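Local coordinates for protein importin-95 (Chaetomium thermophilum, PDB 4XRI) that probably carries protein cargo into the nucleus as a flexible HEAT-repeat transport receptor of the importin-beta family, thought to bind a small GTPase, at residues Q558-T563 / S585-L590; R607-L612 / A631-L636. The protein carries 2 engineered substitutions. One frame throughout, in Å; residues are numbered along the deposited sequence.

Contact 1. Residues Q558-T563 / S585-L590; sequences QRLEET and SLCTVL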
# COMPACT_ATOMS: atom_id res chain seq x y z
N GLN A 558 -30.13 5.12 -18.32
CA GLN A 558 -31.23 4.16 -18.42
C GLN A 558 -30.94 2.90 -17.60
O GLN A 558 -31.81 2.39 -16.89
CB GLN A 558 -31.47 3.79 -19.89
CG GLN A 558 -32.75 3.03 -20.14
CD GLN A 558 -33.05 2.88 -21.62
OE1 GLN A 558 -32.38 3.46 -22.47
NE2 GLN A 558 -34.07 2.08 -21.94
N ARG A 559 -29.70 2.42 -17.69
CA ARG A 559 -29.26 1.25 -16.93
C ARG A 559 -29.24 1.52 -15.43
O ARG A 559 -29.60 0.65 -14.63
CB ARG A 559 -27.88 0.79 -17.40
CG ARG A 559 -27.86 0.19 -18.80
CD ARG A 559 -26.52 -0.44 -19.12
NE ARG A 559 -26.49 -0.98 -20.47
CZ ARG A 559 -25.48 -1.66 -21.00
NH1 ARG A 559 -24.39 -1.89 -20.28
NH2 ARG A 559 -25.55 -2.11 -22.24
N LEU A 560 -28.81 2.72 -15.06
CA LEU A 560 -28.82 3.15 -13.66
C LEU A 560 -30.24 3.15 -13.09
O LEU A 560 -30.48 2.66 -11.99
CB LEU A 560 -28.19 4.53 -13.52
CG LEU A 560 -26.71 4.58 -13.15
CD1 LEU A 560 -26.20 6.02 -13.19
CD2 LEU A 560 -26.51 3.98 -11.77
N GLU A 561 -31.17 3.71 -13.86
CA GLU A 561 -32.58 3.73 -13.49
C GLU A 561 -33.14 2.32 -13.31
O GLU A 561 -33.98 2.08 -12.44
CB GLU A 561 -33.39 4.49 -14.54
CG GLU A 561 -33.12 5.99 -14.56
CD GLU A 561 -33.65 6.66 -15.82
OE1 GLU A 561 -34.07 5.94 -16.75
OE2 GLU A 561 -33.64 7.91 -15.87
N GLU A 562 -32.67 1.39 -14.13
CA GLU A 562 -33.16 0.02 -14.10
C GLU A 562 -32.67 -0.76 -12.88
O GLU A 562 -33.22 -1.81 -12.55
CB GLU A 562 -32.77 -0.70 -15.39
CG GLU A 562 -33.64 -0.33 -16.58
CD GLU A 562 -33.07 -0.80 -17.91
OE1 GLU A 562 -31.97 -1.38 -17.92
OE2 GLU A 562 -33.74 -0.59 -18.95
N THR A 563 -31.64 -0.25 -12.21
CA THR A 563 -31.12 -0.91 -11.00
C THR A 563 -32.01 -0.66 -9.79
O THR A 563 -31.91 -1.36 -8.78
CB THR A 563 -29.69 -0.45 -10.65
OG1 THR A 563 -29.71 0.93 -10.26
CG2 THR A 563 -28.75 -0.63 -11.84
N SER A 585 -20.15 0.70 -10.88
CA SER A 585 -19.54 0.72 -12.21
C SER A 585 -20.26 1.72 -13.12
O SER A 585 -19.63 2.47 -13.86
CB SER A 585 -19.57 -0.67 -12.84
OG SER A 585 -18.73 -1.57 -12.14
N LEU A 586 -21.59 1.71 -13.05
CA LEU A 586 -22.40 2.60 -13.87
C LEU A 586 -22.20 4.06 -13.49
O LEU A 586 -22.22 4.95 -14.34
CB LEU A 586 -23.88 2.22 -13.77
CG LEU A 586 -24.31 0.99 -14.57
CD1 LEU A 586 -25.71 0.56 -14.19
CD2 LEU A 586 -24.21 1.27 -16.06
N CYS A 587 -22.02 4.31 -12.19
CA CYS A 587 -21.74 5.66 -11.71
C CYS A 587 -20.38 6.12 -12.21
O CYS A 587 -20.19 7.30 -12.53
CB CYS A 587 -21.80 5.72 -10.18
SG CYS A 587 -23.47 5.75 -9.49
N THR A 588 -19.42 5.20 -12.26
CA THR A 588 -18.08 5.50 -12.74
C THR A 588 -18.10 5.96 -14.19
O THR A 588 -17.46 6.95 -14.55
CB THR A 588 -17.15 4.28 -12.61
OG1 THR A 588 -16.93 3.99 -11.22
CG2 THR A 588 -15.80 4.55 -13.28
N VAL A 589 -18.84 5.24 -15.03
CA VAL A 589 -18.98 5.59 -16.43
C VAL A 589 -19.74 6.90 -16.58
O VAL A 589 -19.34 7.77 -17.37
CB VAL A 589 -19.72 4.49 -17.22
CG1 VAL A 589 -19.87 4.91 -18.68
CG2 VAL A 589 -18.97 3.17 -17.13
N LEU A 590 -20.83 7.04 -15.85
CA LEU A 590 -21.61 8.27 -15.86
C LEU A 590 -20.73 9.47 -15.52
O LEU A 590 -20.76 10.49 -16.21
CB LEU A 590 -22.79 8.19 -14.88
CG LEU A 590 -23.60 9.48 -14.76
CD1 LEU A 590 -24.28 9.80 -16.08
CD2 LEU A 590 -24.63 9.39 -13.64
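L560 and L586 run past each other in opposite directions and contribute the two largest shares of the buried surface, about two thirds of the 255 Å². CD2 of L560 lies 3.7 Å from CB of L586, where the backbones come nearest. The other methyl of L560, CD1, meets CD2 of L590 at 3.7 Å, the two leucines lying roughly perpendicular. C587 adds a looser contact, its SG 4.2 Å from L560 CD2. With CG anti to its carbonyl carbon (chi1 -77°), L586 sends CD1 over the R559 backbone, 3.9 Å from R559 C. R559 is set nearly square to L586 and touches it with CB, while its extended chain leads the guanidinium away to L514 O. T563 approaches L586 tip to tip, CG2 to CD1 at 4.0 Å. Its hydroxyl turns back to its own helix and donates to L560 O in the carbonyl plane, at 2.6 Å between OG1 and O, beside the backbone bond from T563 N. The axes of the two short segments approach to 10.0 Å, with N-to-C directions 153° apart, roughly antiparallel. Helix 524-539 flanks L586 through Y531, and helix 605-616 covers L560 and C587 through I615 and L612.

Contact 2. Residues R607-L612 / A631-L636; sequences RIMQVL and AAISAL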
# COMPACT_ATOMS: atom_id res chain seq x y z
N ARG A 607 -32.37 14.48 -14.95
CA ARG A 607 -32.46 13.03 -14.95
C ARG A 607 -31.36 12.40 -14.11
O ARG A 607 -31.59 11.44 -13.37
CB ARG A 607 -32.39 12.50 -16.39
CG ARG A 607 -32.61 11.00 -16.51
CD ARG A 607 -32.65 10.57 -17.96
NE ARG A 607 -33.04 9.17 -18.10
CZ ARG A 607 -33.16 8.54 -19.26
NH1 ARG A 607 -32.93 9.19 -20.39
NH2 ARG A 607 -33.52 7.26 -19.29
N ILE A 608 -30.16 12.96 -14.21
CA ILE A 608 -29.01 12.48 -13.47
C ILE A 608 -29.23 12.57 -11.96
O ILE A 608 -29.08 11.59 -11.24
CB ILE A 608 -27.73 13.25 -13.84
CG1 ILE A 608 -27.27 12.88 -15.25
CG2 ILE A 608 -26.61 12.96 -12.85
CD1 ILE A 608 -26.08 13.67 -15.74
N MET A 609 -29.59 13.76 -11.49
CA MET A 609 -29.81 13.98 -10.06
C MET A 609 -30.99 13.17 -9.53
O MET A 609 -30.98 12.74 -8.38
CB MET A 609 -30.01 15.46 -9.77
CG MET A 609 -28.74 16.29 -9.90
SD MET A 609 -27.37 15.63 -8.91
CE MET A 609 -27.99 15.91 -7.26
N GLN A 610 -32.01 12.98 -10.36
CA GLN A 610 -33.19 12.22 -9.94
C GLN A 610 -32.83 10.78 -9.60
O GLN A 610 -33.22 10.27 -8.55
CB GLN A 610 -34.27 12.25 -11.03
CG GLN A 610 -35.52 11.45 -10.69
CD GLN A 610 -36.46 12.19 -9.76
OE1 GLN A 610 -36.21 13.33 -9.38
NE2 GLN A 610 -37.55 11.53 -9.38
N VAL A 611 -32.08 10.12 -10.48
CA VAL A 611 -31.74 8.72 -10.27
C VAL A 611 -30.65 8.57 -9.20
O VAL A 611 -30.67 7.62 -8.42
CB VAL A 611 -31.28 8.03 -11.58
CG1 VAL A 611 -30.00 8.64 -12.12
CG2 VAL A 611 -31.10 6.53 -11.37
N LEU A 612 -29.73 9.53 -9.15
CA LEU A 612 -28.63 9.46 -8.20
C LEU A 612 -29.11 9.64 -6.76
O LEU A 612 -28.63 8.97 -5.85
CB LEU A 612 -27.56 10.51 -8.52
CG LEU A 612 -26.66 10.21 -9.72
CD1 LEU A 612 -25.54 11.24 -9.81
CD2 LEU A 612 -26.09 8.80 -9.65
N ALA A 631 -19.29 11.04 -6.16
CA ALA A 631 -18.27 11.36 -7.15
C ALA A 631 -18.90 11.84 -8.44
O ALA A 631 -18.40 12.78 -9.08
CB ALA A 631 -17.38 10.15 -7.40
N ALA A 632 -20.00 11.20 -8.82
CA ALA A 632 -20.74 11.58 -10.02
C ALA A 632 -21.43 12.93 -9.84
O ALA A 632 -21.46 13.74 -10.77
CB ALA A 632 -21.76 10.51 -10.36
N ILE A 633 -21.97 13.17 -8.65
CA ILE A 633 -22.62 14.43 -8.35
C ILE A 633 -21.61 15.58 -8.34
O ILE A 633 -21.88 16.67 -8.85
CB ILE A 633 -23.35 14.37 -6.99
CG1 ILE A 633 -24.53 13.41 -7.06
CG2 ILE A 633 -23.84 15.76 -6.58
CD1 ILE A 633 -25.22 13.18 -5.74
N SER A 634 -20.44 15.31 -7.77
CA SER A 634 -19.34 16.28 -7.77
C SER A 634 -18.98 16.68 -9.19
O SER A 634 -18.74 17.86 -9.47
CB SER A 634 -18.12 15.70 -7.06
OG SER A 634 -16.98 16.52 -7.26
N ALA A 635 -18.94 15.69 -10.08
CA ALA A 635 -18.67 15.93 -11.49
C ALA A 635 -19.72 16.84 -12.10
O ALA A 635 -19.40 17.78 -12.83
CB ALA A 635 -18.60 14.61 -12.24
N LEU A 636 -20.98 16.56 -11.79
CA LEU A 636 -22.09 17.33 -12.33
C LEU A 636 -22.06 18.78 -11.83
O LEU A 636 -22.38 19.71 -12.58
CB LEU A 636 -23.43 16.68 -11.98
CG LEU A 636 -24.63 17.33 -12.68
CD1 LEU A 636 -24.53 17.10 -14.18
CD2 LEU A 636 -25.94 16.80 -12.13
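M609 and L636 make one of the two closest approaches of this interface, with CG of M609 3.6 Å from CD2 of L636. Every contact between 607-612 and 631-636 is apolar, and no hydrogen bond crosses from one segment to the other.

The thioether of M609 accounts for one kind of contact. M609 bends at both chi2 (-53°) and chi3 (-67°), which brings its end nearer the opposite helix than its CB direction alone would suggest. SD of M609 then lies 3.7 Å from L636 CD2 and 4.1 Å from I633 CG1. The M609 chain runs roughly perpendicular to I633.

The second kind consists of purely aliphatic contacts. L612 and I633 lie alongside each other, pointing opposite ways, with L612 CD1 reaching I633 CG1 at 3.6 Å. The same methyl touches A632, with CD1 of L612 3.9 Å from the alanine CB, so a single branch contacts two successive residues. L636 is likewise shared: its CD2 serves M609 and also lies 4.0 Å from I608 CG2, whereas CD1 of L636 lies 4.1 Å from CD1 of I608.

Beyond the pair, F651 of helix 648-660 touches both M609 and I633, and I601 touches I608 and L636. Helix 573-597 is also adjacent, its V594 meeting A635. All six touching residues are buried. The segment axes are 10.9 Å apart at closest approach and their N-to-C directions differ by 159°. Helices 605-616 and 625-640, which carry the segments, thus form a nearly antiparallel helical hairpin with a hydrophobic interior, the packing characteristic of the HEAT-repeat solenoid of importin-beta proteins.

How the contacts relate
From the N terminus, the chain runs along helix 546-567 and returns along helix 573-597, and contact 1 closes this loop of 21 intervening residues. The chain then passes into helix 605-616 and returns along helix 625-640, where contact 2 closes a second connection of 18 residues. The two loops therefore stand in series, neither nested nor crossed. Their centres are 10 Å apart, and the first segments touch directly: E561 OE2 and R607 NE form a salt bridge at 2.6 Å, and V611 CG2 packs 3.8 Å from E561 N. Successive antiparallel helix pairs are thus tied side by side within one superhelical array.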